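Local coordinates for protein 3-dehydroquinate dehydratase (PDB 2EGZ) that catalyses the cis-dehydration of 3-dehydroquinate to 3-dehydroshikimate through a Schiff-base intermediate, the third step of the chorismate pathway, at residues L58-P63 with E74-E79; L96-Y101 with Y135-I140; I126-L131 with S160-G165; E166-S171 with G187-Y192. All coordinates share one frame; numbering follows the deposited sequence.

Contact 1 (L58-P63 with E74-E79); sequences LTIRSP and EELFEE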
loop_
_atom_site.group_PDB
_atom_site.type_symbol
_atom_site.label_atom_id
_atom_site.label_comp_id
_atom_site.label_asym_id
_atom_site.label_seq_id
_atom_site.Cartn_x
_atom_site.Cartn_y
_atom_site.Cartn_z
ATOM N N LEU B 58 7.354 -19.233 -3.531
ATOM C CA LEU B 58 7.190 -18.509 -4.784
ATOM C C LEU B 58 6.833 -17.068 -4.437
ATOM O O LEU B 58 5.735 -16.800 -3.948
ATOM C CB LEU B 58 6.066 -19.137 -5.615
ATOM C CG LEU B 58 5.652 -18.405 -6.898
ATOM C CD1 LEU B 58 6.811 -18.393 -7.887
ATOM C CD2 LEU B 58 4.439 -19.095 -7.508
ATOM N N THR B 59 7.772 -16.155 -4.673
ATOM C CA THR B 59 7.563 -14.742 -4.392
ATOM C C THR B 59 7.753 -13.908 -5.648
ATOM O O THR B 59 8.709 -14.098 -6.394
ATOM C CB THR B 59 8.550 -14.213 -3.329
ATOM O OG1 THR B 59 8.318 -14.880 -2.084
ATOM C CG2 THR B 59 8.366 -12.711 -3.127
ATOM N N ILE B 60 6.828 -12.987 -5.875
ATOM C CA ILE B 60 6.896 -12.091 -7.025
ATOM C C ILE B 60 6.524 -10.750 -6.416
ATOM O O ILE B 60 5.458 -10.202 -6.687
ATOM C CB ILE B 60 5.865 -12.477 -8.096
ATOM C CG1 ILE B 60 5.938 -13.981 -8.369
ATOM C CG2 ILE B 60 6.152 -11.707 -9.385
ATOM C CD1 ILE B 60 4.855 -14.492 -9.298
ATOM N N ARG B 61 7.418 -10.240 -5.576
ATOM C CA ARG B 61 7.198 -8.995 -4.850
ATOM C C ARG B 61 6.698 -7.807 -5.658
ATOM O O ARG B 61 7.276 -7.446 -6.682
ATOM C CB ARG B 61 8.476 -8.589 -4.110
ATOM C CG ARG B 61 8.241 -7.541 -3.034
ATOM C CD ARG B 61 7.522 -8.141 -1.834
ATOM N NE ARG B 61 8.336 -9.167 -1.188
ATOM C CZ ARG B 61 9.459 -8.921 -0.515
ATOM N NH1 ARG B 61 9.914 -7.679 -0.384
ATOM N NH2 ARG B 61 10.142 -9.924 0.017
ATOM N N SER B 62 5.620 -7.197 -5.176
ATOM C CA SER B 62 5.047 -6.030 -5.833
ATOM C C SER B 62 6.012 -4.864 -5.632
ATOM O O SER B 62 6.731 -4.803 -4.632
ATOM C CB SER B 62 3.682 -5.694 -5.227
ATOM O OG SER B 62 3.779 -5.428 -3.838
ATOM N N PRO B 63 6.044 -3.923 -6.585
ATOM C CA PRO B 63 6.943 -2.772 -6.476
ATOM C C PRO B 63 6.757 -1.920 -5.218
ATOM O O PRO B 63 7.724 -1.372 -4.692
ATOM C CB PRO B 63 6.666 -1.995 -7.764
ATOM C CG PRO B 63 5.240 -2.349 -8.078
ATOM C CD PRO B 63 5.208 -3.828 -7.793
ATOM N N GLU B 74 0.412 -12.365 -12.201
ATOM C CA GLU B 74 -0.801 -13.125 -11.898
ATOM C C GLU B 74 -0.829 -14.494 -12.573
ATOM O O GLU B 74 -1.302 -15.473 -11.987
ATOM C CB GLU B 74 -2.042 -12.327 -12.303
ATOM C CG GLU B 74 -3.352 -13.085 -12.127
ATOM C CD GLU B 74 -4.568 -12.182 -12.236
ATOM O OE1 GLU B 74 -4.538 -11.247 -13.062
ATOM O OE2 GLU B 74 -5.555 -12.412 -11.504
ATOM N N GLU B 75 -0.325 -14.560 -13.803
ATOM C CA GLU B 75 -0.289 -15.812 -14.547
ATOM C C GLU B 75 0.680 -16.776 -13.880
ATOM O O GLU B 75 0.414 -17.975 -13.787
ATOM C CB GLU B 75 0.139 -15.554 -15.999
ATOM N N LEU B 76 1.808 -16.251 -13.419
ATOM C CA LEU B 76 2.805 -17.080 -12.753
ATOM C C LEU B 76 2.192 -17.730 -11.517
ATOM O O LEU B 76 2.387 -18.921 -11.277
ATOM C CB LEU B 76 4.017 -16.235 -12.364
ATOM C CG LEU B 76 4.894 -15.802 -13.543
ATOM C CD1 LEU B 76 5.855 -14.701 -13.123
ATOM C CD2 LEU B 76 5.650 -17.012 -14.063
ATOM N N PHE B 77 1.444 -16.948 -10.743
ATOM C CA PHE B 77 0.796 -17.464 -9.540
ATOM C C PHE B 77 -0.208 -18.561 -9.887
ATOM O O PHE B 77 -0.223 -19.626 -9.265
ATOM C CB PHE B 77 0.068 -16.345 -8.786
ATOM C CG PHE B 77 0.978 -15.432 -8.014
ATOM C CD1 PHE B 77 1.961 -15.950 -7.176
ATOM C CD2 PHE B 77 0.823 -14.050 -8.088
ATOM C CE1 PHE B 77 2.773 -15.113 -6.428
ATOM C CE2 PHE B 77 1.634 -13.201 -7.339
ATOM C CZ PHE B 77 2.612 -13.739 -6.505
ATOM N N GLU B 78 -1.049 -18.293 -10.881
ATOM C CA GLU B 78 -2.061 -19.250 -11.309
ATOM C C GLU B 78 -1.444 -20.588 -11.682
ATOM O O GLU B 78 -1.920 -21.640 -11.263
ATOM C CB GLU B 78 -2.828 -18.712 -12.522
ATOM C CG GLU B 78 -3.466 -17.355 -12.316
ATOM C CD GLU B 78 -4.297 -16.919 -13.512
ATOM O OE1 GLU B 78 -3.765 -16.921 -14.646
ATOM O OE2 GLU B 78 -5.482 -16.573 -13.313
ATOM N N GLU B 79 -0.375 -20.534 -12.465
ATOM C CA GLU B 79 0.298 -21.737 -12.934
ATOM C C GLU B 79 1.312 -22.376 -11.990
ATOM O O GLU B 79 1.440 -23.599 -11.954
ATOM C CB GLU B 79 0.994 -21.444 -14.263
ATOM C CG GLU B 79 0.059 -20.951 -15.354
ATOM C CD GLU B 79 -1.089 -21.904 -15.595
ATOM O OE1 GLU B 79 -0.827 -23.103 -15.835
ATOM O OE2 GLU B 79 -2.253 -21.455 -15.547
#
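Within a beta-alpha-beta unit of the TIM barrel, Leu58 of strand 55-59 and Ile60 just after it meet Phe77 and Leu76 of helix 73-80. The contact is wholly apolar and buried. Ile60 comes at the Phe77 ring from the opposite direction and lays its CD1 methyl over one face. This is a CH-pi contact, with CD1 3.7 Å from the ring centroid of Phe77 and 15° off the ring normal. The same methyl also touches Leu76, with Ile60 CD1 3.6 Å from Leu76 CB. Leu58 adds a looser touch at 4.0 Å between its CD2 and Phe77 CD1. Its CG lies anti to the backbone N (chi1 173°), which carries CD2 toward the ring.

The contact ties the strand of the unit to the helix that follows it. The Phe77 ring also touches Thr87 and Ile89 of the next strand, 86-90, and Leu100 of helix 94-107. With an alanine in place of Phe77 the ring would be gone, and Ile60 CD1 would probably face a gap between strand and helix. Arg61, the next residue after Ile60, takes no part in the packing and binds 3-dehydroquinate.

Contact 2 (L96-Y101 with Y135-I140); sequences LLVKLY and YRYGGI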
loop_
_atom_site.group_PDB
_atom_site.type_symbol
_atom_site.label_atom_id
_atom_site.label_comp_id
_atom_site.label_asym_id
_atom_site.label_seq_id
_atom_site.Cartn_x
_atom_site.Cartn_y
_atom_site.Cartn_z
ATOM N N LEU B 96 -5.737 -10.592 -5.207
ATOM C CA LEU B 96 -5.212 -11.931 -5.469
ATOM C C LEU B 96 -5.315 -12.878 -4.278
ATOM O O LEU B 96 -5.149 -14.087 -4.428
ATOM C CB LEU B 96 -3.747 -11.836 -5.907
ATOM C CG LEU B 96 -3.464 -11.043 -7.184
ATOM C CD1 LEU B 96 -1.970 -10.861 -7.363
ATOM C CD2 LEU B 96 -4.060 -11.771 -8.379
ATOM N N LEU B 97 -5.609 -12.332 -3.100
ATOM C CA LEU B 97 -5.698 -13.133 -1.880
ATOM C C LEU B 97 -6.643 -14.337 -1.914
ATOM O O LEU B 97 -6.204 -15.479 -1.740
ATOM C CB LEU B 97 -6.058 -12.233 -0.689
ATOM C CG LEU B 97 -5.087 -11.095 -0.342
ATOM C CD1 LEU B 97 -5.619 -10.326 0.854
ATOM C CD2 LEU B 97 -3.701 -11.653 -0.038
ATOM N N VAL B 98 -7.934 -14.093 -2.123
ATOM C CA VAL B 98 -8.906 -15.187 -2.154
ATOM C C VAL B 98 -8.533 -16.205 -3.226
ATOM O O VAL B 98 -8.602 -17.413 -3.006
ATOM C CB VAL B 98 -10.335 -14.662 -2.437
ATOM C CG1 VAL B 98 -11.316 -15.824 -2.501
ATOM C CG2 VAL B 98 -10.747 -13.675 -1.356
ATOM N N LYS B 99 -8.133 -15.693 -4.381
ATOM C CA LYS B 99 -7.733 -16.507 -5.520
ATOM C C LYS B 99 -6.549 -17.425 -5.194
ATOM O O LYS B 99 -6.610 -18.634 -5.425
ATOM C CB LYS B 99 -7.387 -15.578 -6.687
ATOM C CG LYS B 99 -6.836 -16.255 -7.923
ATOM C CD LYS B 99 -6.616 -15.226 -9.027
ATOM C CE LYS B 99 -5.847 -15.810 -10.197
ATOM N NZ LYS B 99 -6.513 -17.012 -10.756
ATOM N N LEU B 100 -5.478 -16.851 -4.652
ATOM C CA LEU B 100 -4.293 -17.630 -4.303
ATOM C C LEU B 100 -4.548 -18.596 -3.150
ATOM O O LEU B 100 -3.893 -19.636 -3.047
ATOM C CB LEU B 100 -3.125 -16.697 -3.967
ATOM C CG LEU B 100 -2.203 -16.291 -5.127
ATOM C CD1 LEU B 100 -3.020 -15.895 -6.343
ATOM C CD2 LEU B 100 -1.311 -15.142 -4.690
ATOM N N TYR B 101 -5.491 -18.257 -2.278
ATOM C CA TYR B 101 -5.814 -19.141 -1.168
ATOM C C TYR B 101 -6.486 -20.401 -1.711
ATOM O O TYR B 101 -6.148 -21.519 -1.319
ATOM C CB TYR B 101 -6.758 -18.460 -0.176
ATOM C CG TYR B 101 -7.336 -19.430 0.830
ATOM C CD1 TYR B 101 -6.557 -19.928 1.875
ATOM C CD2 TYR B 101 -8.643 -19.901 0.699
ATOM C CE1 TYR B 101 -7.064 -20.874 2.764
ATOM C CE2 TYR B 101 -9.160 -20.847 1.582
ATOM C CZ TYR B 101 -8.366 -21.329 2.609
ATOM O OH TYR B 101 -8.865 -22.271 3.478
ATOM N N TYR B 135 -4.582 -14.310 8.931
ATOM C CA TYR B 135 -5.300 -15.511 9.340
ATOM C C TYR B 135 -6.694 -15.542 8.729
ATOM O O TYR B 135 -7.207 -16.607 8.389
ATOM C CB TYR B 135 -5.404 -15.584 10.867
ATOM C CG TYR B 135 -4.074 -15.801 11.555
ATOM C CD1 TYR B 135 -3.242 -16.854 11.182
ATOM C CD2 TYR B 135 -3.647 -14.949 12.576
ATOM C CE1 TYR B 135 -2.012 -17.056 11.806
ATOM C CE2 TYR B 135 -2.417 -15.143 13.209
ATOM C CZ TYR B 135 -1.608 -16.196 12.815
ATOM O OH TYR B 135 -0.390 -16.387 13.420
ATOM N N ARG B 136 -7.298 -14.367 8.594
ATOM C CA ARG B 136 -8.630 -14.250 8.016
ATOM C C ARG B 136 -8.650 -14.697 6.557
ATOM O O ARG B 136 -9.645 -15.248 6.091
ATOM C CB ARG B 136 -9.125 -12.803 8.145
ATOM C CG ARG B 136 -10.424 -12.491 7.410
ATOM C CD ARG B 136 -10.965 -11.121 7.827
ATOM N NE ARG B 136 -11.984 -10.610 6.913
ATOM C CZ ARG B 136 -11.739 -9.776 5.905
ATOM N NH1 ARG B 136 -10.508 -9.346 5.674
ATOM N NH2 ARG B 136 -12.733 -9.366 5.127
ATOM N N TYR B 137 -7.553 -14.465 5.839
ATOM C CA TYR B 137 -7.463 -14.863 4.435
ATOM C C TYR B 137 -6.873 -16.259 4.280
ATOM O O TYR B 137 -6.543 -16.684 3.167
ATOM C CB TYR B 137 -6.628 -13.852 3.642
ATOM C CG TYR B 137 -7.372 -12.588 3.282
ATOM C CD1 TYR B 137 -8.272 -12.564 2.217
ATOM C CD2 TYR B 137 -7.195 -11.419 4.017
ATOM C CE1 TYR B 137 -8.976 -11.402 1.896
ATOM C CE2 TYR B 137 -7.892 -10.256 3.706
ATOM C CZ TYR B 137 -8.780 -10.252 2.645
ATOM O OH TYR B 137 -9.468 -9.097 2.337
ATOM N N GLY B 138 -6.730 -16.960 5.404
ATOM C CA GLY B 138 -6.218 -18.321 5.396
ATOM C C GLY B 138 -4.736 -18.548 5.140
ATOM O O GLY B 138 -4.351 -19.621 4.683
ATOM N N GLY B 139 -3.895 -17.566 5.442
ATOM C CA GLY B 139 -2.476 -17.759 5.207
ATOM C C GLY B 139 -1.635 -17.610 6.455
ATOM O O GLY B 139 -2.156 -17.385 7.553
ATOM N N ILE B 140 -0.325 -17.761 6.287
ATOM C CA ILE B 140 0.616 -17.606 7.385
ATOM C C ILE B 140 1.056 -16.152 7.309
ATOM O O ILE B 140 1.763 -15.757 6.386
ATOM C CB ILE B 140 1.854 -18.498 7.201
ATOM C CG1 ILE B 140 1.430 -19.967 7.099
ATOM C CG2 ILE B 140 2.819 -18.294 8.370
ATOM C CD1 ILE B 140 2.568 -20.903 6.737
#
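A Schellman motif ends helix 124-136, and its residues Tyr137 and Gly138 pack against Leu97, Val98 and Tyr101 of helix 94-107. Leu97 sets its CD1 methyl squarely over the Tyr137 ring. The CH-pi contact is short, with Leu97 CD1 3.4 Å from the Tyr137 ring centroid and only 3° off the normal. The two side chains cross at about a right angle. Leu97 CB covers the CD1 side of the same ring, 3.7 Å from Tyr137 CD1. Val98 comes at the ring edge instead, with its CG2 4.3 Å from Tyr137 CE1.

One turn further along helix 94-107, Tyr101 meets backbone rather than side chain. A chi1 of 168° turns its ring opposite its own N and brings it to the end of the other helix. The carbonyl O of Gly138 lies near the ring plane at its edge, 3.6 Å from Tyr101 CE1. Gly138 has positive phi as the C-prime residue of the motif, and a CB there would collide with the Tyr101 ring.

A serine in place of Tyr137 would probably leave Leu97 CD1 without the ring face it covers, and Arg94 without a weak hydrogen-bond partner. No hydrogen bond crosses between the segments, so the contact rests on the CH-pi and apolar packing of Leu97 and Val98 and on the Tyr101 ring set against backbone carbonyls.

Contact 3 (I126-L131 with S160-G165); sequences IIREVL and SRQVEG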
loop_
_atom_site.group_PDB
_atom_site.type_symbol
_atom_site.label_atom_id
_atom_site.label_comp_id
_atom_site.label_asym_id
_atom_site.label_seq_id
_atom_site.Cartn_x
_atom_site.Cartn_y
_atom_site.Cartn_z
ATOM N N ILE B 126 -1.540 -1.828 14.073
ATOM C CA ILE B 126 -1.226 -2.213 12.702
ATOM C C ILE B 126 -0.592 -3.604 12.706
ATOM O O ILE B 126 -0.918 -4.445 11.870
ATOM C CB ILE B 126 -0.263 -1.199 12.047
ATOM C CG1 ILE B 126 -1.011 0.114 11.793
ATOM C CG2 ILE B 126 0.296 -1.760 10.744
ATOM C CD1 ILE B 126 -0.176 1.193 11.126
ATOM N N ILE B 127 0.310 -3.847 13.653
ATOM C CA ILE B 127 0.943 -5.158 13.755
ATOM C C ILE B 127 -0.139 -6.223 13.936
ATOM O O ILE B 127 -0.150 -7.243 13.243
ATOM C CB ILE B 127 1.909 -5.220 14.963
ATOM C CG1 ILE B 127 3.102 -4.301 14.707
ATOM C CG2 ILE B 127 2.358 -6.664 15.211
ATOM C CD1 ILE B 127 4.045 -4.151 15.879
ATOM N N ARG B 128 -1.062 -5.975 14.860
ATOM C CA ARG B 128 -2.136 -6.925 15.122
ATOM C C ARG B 128 -3.092 -7.093 13.945
ATOM O O ARG B 128 -3.560 -8.197 13.679
ATOM C CB ARG B 128 -2.921 -6.513 16.374
ATOM C CG ARG B 128 -2.134 -6.654 17.673
ATOM C CD ARG B 128 -3.038 -6.439 18.885
ATOM N NE ARG B 128 -3.480 -5.053 18.983
ATOM C CZ ARG B 128 -2.906 -4.136 19.754
ATOM N NH1 ARG B 128 -1.862 -4.450 20.515
ATOM N NH2 ARG B 128 -3.373 -2.897 19.754
ATOM N N GLU B 129 -3.389 -6.003 13.245
ATOM C CA GLU B 129 -4.295 -6.087 12.104
ATOM C C GLU B 129 -3.693 -6.922 10.981
ATOM O O GLU B 129 -4.392 -7.710 10.343
ATOM C CB GLU B 129 -4.630 -4.698 11.569
ATOM C CG GLU B 129 -5.637 -4.738 10.431
ATOM C CD GLU B 129 -5.995 -3.361 9.928
ATOM O OE1 GLU B 129 -6.435 -2.528 10.748
ATOM O OE2 GLU B 129 -5.837 -3.112 8.715
ATOM N N VAL B 130 -2.400 -6.738 10.731
ATOM C CA VAL B 130 -1.720 -7.497 9.686
ATOM C C VAL B 130 -1.806 -8.980 10.008
ATOM O O VAL B 130 -2.086 -9.803 9.136
ATOM C CB VAL B 130 -0.230 -7.079 9.569
ATOM C CG1 VAL B 130 0.530 -8.060 8.682
ATOM C CG2 VAL B 130 -0.139 -5.673 8.989
ATOM N N LEU B 131 -1.570 -9.323 11.268
ATOM C CA LEU B 131 -1.635 -10.714 11.691
ATOM C C LEU B 131 -3.048 -11.268 11.569
ATOM O O LEU B 131 -3.255 -12.358 11.033
ATOM C CB LEU B 131 -1.156 -10.842 13.137
ATOM C CG LEU B 131 0.311 -10.468 13.347
ATOM C CD1 LEU B 131 0.633 -10.487 14.834
ATOM C CD2 LEU B 131 1.201 -11.448 12.585
ATOM N N SER B 160 3.091 -9.619 18.828
ATOM C CA SER B 160 2.690 -10.718 17.962
ATOM C C SER B 160 2.009 -11.847 18.732
ATOM O O SER B 160 1.214 -12.591 18.161
ATOM C CB SER B 160 3.900 -11.269 17.199
ATOM O OG SER B 160 4.690 -12.102 18.030
ATOM N N ARG B 161 2.307 -11.973 20.024
ATOM C CA ARG B 161 1.707 -13.028 20.844
ATOM C C ARG B 161 0.221 -12.792 21.113
ATOM O O ARG B 161 -0.500 -13.712 21.510
ATOM C CB ARG B 161 2.443 -13.154 22.181
ATOM C CG ARG B 161 3.915 -13.509 22.042
ATOM C CD ARG B 161 4.621 -13.545 23.392
ATOM N NE ARG B 161 4.155 -14.633 24.246
ATOM C CZ ARG B 161 3.548 -14.459 25.414
ATOM N NH1 ARG B 161 3.328 -13.232 25.873
ATOM N NH2 ARG B 161 3.165 -15.511 26.126
ATOM N N GLN B 162 -0.235 -11.564 20.891
ATOM C CA GLN B 162 -1.634 -11.216 21.125
ATOM C C GLN B 162 -2.562 -11.746 20.028
ATOM O O GLN B 162 -3.793 -11.681 20.139
ATOM C CB GLN B 162 -1.748 -9.701 21.278
ATOM C CG GLN B 162 -0.749 -9.179 22.309
ATOM C CD GLN B 162 -0.868 -7.698 22.580
ATOM O OE1 GLN B 162 -1.269 -6.925 21.714
ATOM N NE2 GLN B 162 -0.493 -7.292 23.788
ATOM N N VAL B 163 -1.962 -12.266 18.963
ATOM C CA VAL B 163 -2.721 -12.853 17.867
ATOM C C VAL B 163 -2.108 -14.239 17.677
ATOM O O VAL B 163 -1.090 -14.400 17.001
ATOM C CB VAL B 163 -2.590 -12.043 16.558
ATOM C CG1 VAL B 163 -3.550 -12.604 15.505
ATOM C CG2 VAL B 163 -2.884 -10.576 16.822
ATOM N N GLU B 164 -2.740 -15.232 18.292
ATOM C CA GLU B 164 -2.264 -16.610 18.250
ATOM C C GLU B 164 -2.184 -17.250 16.868
ATOM O O GLU B 164 -3.020 -17.000 15.998
ATOM C CB GLU B 164 -3.141 -17.471 19.159
ATOM C CG GLU B 164 -2.878 -18.963 19.056
ATOM C CD GLU B 164 -3.766 -19.767 19.980
ATOM O OE1 GLU B 164 -5.000 -19.569 19.940
ATOM O OE2 GLU B 164 -3.229 -20.598 20.746
ATOM N N GLY B 165 -1.167 -18.089 16.680
ATOM C CA GLY B 165 -0.997 -18.775 15.415
ATOM C C GLY B 165 0.432 -18.744 14.919
ATOM O O GLY B 165 1.234 -17.926 15.371
#
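Leu131 and Arg128 of helix 124-136 receive Val163 and Gln162 from the loop that leads from helix 150-160 to strand 168-172. The contact thus joins two successive helices of the outer layer of the TIM barrel, through the loop that follows the second. The loop begins with a type I beta turn from Ser160 to Val163, closed by a bond from Val163 N to Ser160 O.

The apolar part centres on Val163. Its CG1 methyl lies 3.8 Å from Leu131 CB, and the two side chains cross obliquely. With chi1 at -173°, CG1 stands across from the backbone N, and the other methyl, CG2, is turned toward Arg128, 4.1 Å from its CG. Leu131 also extends CD1 to the start of the turn, 3.8 Å from Ser160 CA. The hydroxyl of Ser160 is used elsewhere, in a hydrogen bond to Leu157 O. Leu131 further rests on Pro141 and Ile143 of strand 140-146, so it lies between that strand and the loop. Tyr135, on the same helix, also touches Val163.

The polar part lies toward solvent, where one hydrogen bond joins the two segments. The Arg128 chain bends at chi3 (-69°) and presents its guanidinium to the Gln162 amide, with the two planes 31° apart. The bond is not straight, with an angle of 140° at the hydrogen. Arg128 NH1 lies in the carbonyl plane of the amide, 2.8 Å from Gln162 OE1, while this oxygen is itself tilted from the guanidinium plane.

Contact 4 (E166-S171 with G187-Y192); sequences EKILIS and GSVITY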
loop_
_atom_site.group_PDB
_atom_site.type_symbol
_atom_site.label_atom_id
_atom_site.label_comp_id
_atom_site.label_asym_id
_atom_site.label_seq_id
_atom_site.Cartn_x
_atom_site.Cartn_y
_atom_site.Cartn_z
ATOM N N GLU B 166 0.771 -19.646 14.005
ATOM C CA GLU B 166 2.119 -19.635 13.475
ATOM C C GLU B 166 2.189 -18.428 12.556
ATOM O O GLU B 166 1.207 -18.066 11.899
ATOM C CB GLU B 166 2.445 -20.931 12.727
ATOM C CG GLU B 166 1.575 -21.255 11.538
ATOM C CD GLU B 166 1.928 -22.608 10.951
ATOM O OE1 GLU B 166 1.915 -23.600 11.711
ATOM O OE2 GLU B 166 2.223 -22.686 9.740
ATOM N N LYS B 167 3.349 -17.794 12.532
ATOM C CA LYS B 167 3.540 -16.595 11.736
ATOM C C LYS B 167 5.014 -16.492 11.402
ATOM O O LYS B 167 5.788 -17.391 11.726
ATOM C CB LYS B 167 3.110 -15.378 12.561
ATOM C CG LYS B 167 3.712 -15.366 13.978
ATOM C CD LYS B 167 3.142 -14.234 14.837
ATOM C CE LYS B 167 1.672 -14.428 15.194
ATOM N NZ LYS B 167 1.456 -15.401 16.316
ATOM N N ILE B 168 5.391 -15.399 10.751
ATOM C CA ILE B 168 6.783 -15.145 10.389
ATOM C C ILE B 168 7.055 -13.713 10.816
ATOM O O ILE B 168 6.412 -12.778 10.332
ATOM C CB ILE B 168 7.004 -15.293 8.870
ATOM C CG1 ILE B 168 6.750 -16.747 8.457
ATOM C CG2 ILE B 168 8.424 -14.853 8.499
ATOM C CD1 ILE B 168 6.612 -16.944 6.944
ATOM N N LEU B 169 7.998 -13.546 11.736
ATOM C CA LEU B 169 8.327 -12.227 12.256
ATOM C C LEU B 169 9.760 -11.847 11.968
ATOM O O LEU B 169 10.679 -12.608 12.271
ATOM C CB LEU B 169 8.106 -12.207 13.765
ATOM C CG LEU B 169 6.698 -12.617 14.191
ATOM C CD1 LEU B 169 6.646 -12.749 15.702
ATOM C CD2 LEU B 169 5.700 -11.581 13.691
ATOM N N ILE B 170 9.954 -10.662 11.402
ATOM C CA ILE B 170 11.297 -10.203 11.090
ATOM C C ILE B 170 11.474 -8.723 11.376
ATOM O O ILE B 170 10.736 -7.893 10.841
ATOM C CB ILE B 170 11.636 -10.422 9.598
ATOM C CG1 ILE B 170 11.466 -11.896 9.231
ATOM C CG2 ILE B 170 13.067 -9.984 9.319
ATOM C CD1 ILE B 170 11.472 -12.153 7.752
ATOM N N SER B 171 12.430 -8.398 12.241
ATOM C CA SER B 171 12.749 -7.003 12.521
ATOM C C SER B 171 13.994 -6.784 11.671
ATOM O O SER B 171 15.056 -7.335 11.970
ATOM C CB SER B 171 13.088 -6.783 13.999
ATOM O OG SER B 171 11.931 -6.877 14.806
ATOM N N GLY B 187 6.815 -17.912 18.057
ATOM C CA GLY B 187 5.977 -18.498 17.023
ATOM C C GLY B 187 6.384 -18.280 15.573
ATOM O O GLY B 187 5.634 -18.648 14.669
ATOM N N SER B 188 7.548 -17.685 15.333
ATOM C CA SER B 188 8.007 -17.461 13.958
ATOM C C SER B 188 8.513 -18.808 13.440
ATOM O O SER B 188 9.423 -19.400 14.019
ATOM C CB SER B 188 9.127 -16.418 13.926
ATOM O OG SER B 188 9.352 -15.965 12.599
ATOM N N VAL B 189 7.928 -19.277 12.340
ATOM C CA VAL B 189 8.261 -20.586 11.787
ATOM C C VAL B 189 9.336 -20.653 10.709
ATOM O O VAL B 189 9.856 -21.737 10.426
ATOM C CB VAL B 189 6.991 -21.271 11.248
ATOM C CG1 VAL B 189 6.013 -21.498 12.392
ATOM C CG2 VAL B 189 6.345 -20.401 10.164
ATOM N N ILE B 190 9.658 -19.513 10.107
ATOM C CA ILE B 190 10.679 -19.453 9.063
ATOM C C ILE B 190 11.556 -18.230 9.288
ATOM O O ILE B 190 11.060 -17.160 9.655
ATOM C CB ILE B 190 10.045 -19.341 7.649
ATOM C CG1 ILE B 190 9.195 -20.576 7.348
ATOM C CG2 ILE B 190 11.140 -19.165 6.589
ATOM C CD1 ILE B 190 8.354 -20.447 6.075
ATOM N N THR B 191 12.860 -18.395 9.096
ATOM C CA THR B 191 13.795 -17.288 9.241
ATOM C C THR B 191 14.498 -17.173 7.889
ATOM O O THR B 191 14.645 -18.163 7.179
ATOM C CB THR B 191 14.818 -17.543 10.378
ATOM O OG1 THR B 191 15.548 -16.337 10.647
ATOM C CG2 THR B 191 15.788 -18.647 9.996
ATOM N N TYR B 192 14.908 -15.965 7.527
ATOM C CA TYR B 192 15.548 -15.734 6.235
ATOM C C TYR B 192 17.003 -15.323 6.384
ATOM O O TYR B 192 17.338 -14.447 7.185
ATOM C CB TYR B 192 14.777 -14.655 5.467
ATOM C CG TYR B 192 13.347 -15.038 5.172
ATOM C CD1 TYR B 192 12.918 -15.245 3.861
ATOM C CD2 TYR B 192 12.423 -15.216 6.206
ATOM C CE1 TYR B 192 11.593 -15.621 3.584
ATOM C CE2 TYR B 192 11.102 -15.592 5.941
ATOM C CZ TYR B 192 10.697 -15.792 4.630
ATOM O OH TYR B 192 9.398 -16.161 4.364
#
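Ile168 and Ile170 of strand 168-172 pack against the Tyr192 ring of strand 190-192. Ile170 CD1 is 3.6 Å from Tyr192 CD2. Ile168 CG2 sits at the ring edge, near its plane, 3.8 Å from Tyr192 CE2. Both isoleucines meet the tyrosine at about a right angle. Ile168 also reaches Ile190, with 4.0 Å between their CD1 methyls. Its CG1 is anti to the carbonyl carbon (chi1 -65°), which sends CD1 toward Ile190 and the tyrosine hydroxyl. Val189 and Glu166 continue the apolar surface outward, with Val189 CG1 3.6 Å from Glu166 CB.

Polar bonds line the other border. The backbones are bridged once, between Lys167 and Ser188. Val189 N gives a bond to Lys167 O at 2.9 Å. Lys167 N gives a longer one to Gly187 O, at 3.2 Å. Beyond the bridge a side chain replaces the backbone acceptor: Ser188 OG takes the N-H of Leu169 at 2.9 Å, an almost straight bond of 174°. Ile190 N is buried here and has no partner. The Lys167 ammonium is hydrogen-bonded to Gly165 O and Val163 O, outside the two segments.

These are the seventh and eighth strands of the barrel, so the contact closes the ring. Tyr192 makes a cation-pi contact with Lys142, the Schiff-base lysine of strand 140-146. Strand 140-146 flanks Ile168 and Ile170, strand 2-7 flanks Ile190, and helix 150-160 covers Leu169.

Contact 1 sets a strand end against its helix, contacts 2 and 3 pack helix 124-136 and its end against adjoining elements, and contact 4 joins the last two strands. Contacts 1 and 2 meet through a salt bridge, Glu78 OE2 to Lys99 NZ at 2.8 Å. The centres of contacts 2 and 3 are 16 Å apart. Tyr135 links contact 2 to contact 4 by a probable hydrogen bond, its OH 2.8 Å from Glu166 O. Contacts 3 and 4 touch through Ser160 and Leu169. Contacts 1 and 4 both reach the active site: contact 1 carries the substrate-binding Arg61, and in contact 4 the Tyr192 side chain is about 3 Å from that of Lys142. The Leu131 side chain of contact 3 is about 8 Å from the Lys142 side chain.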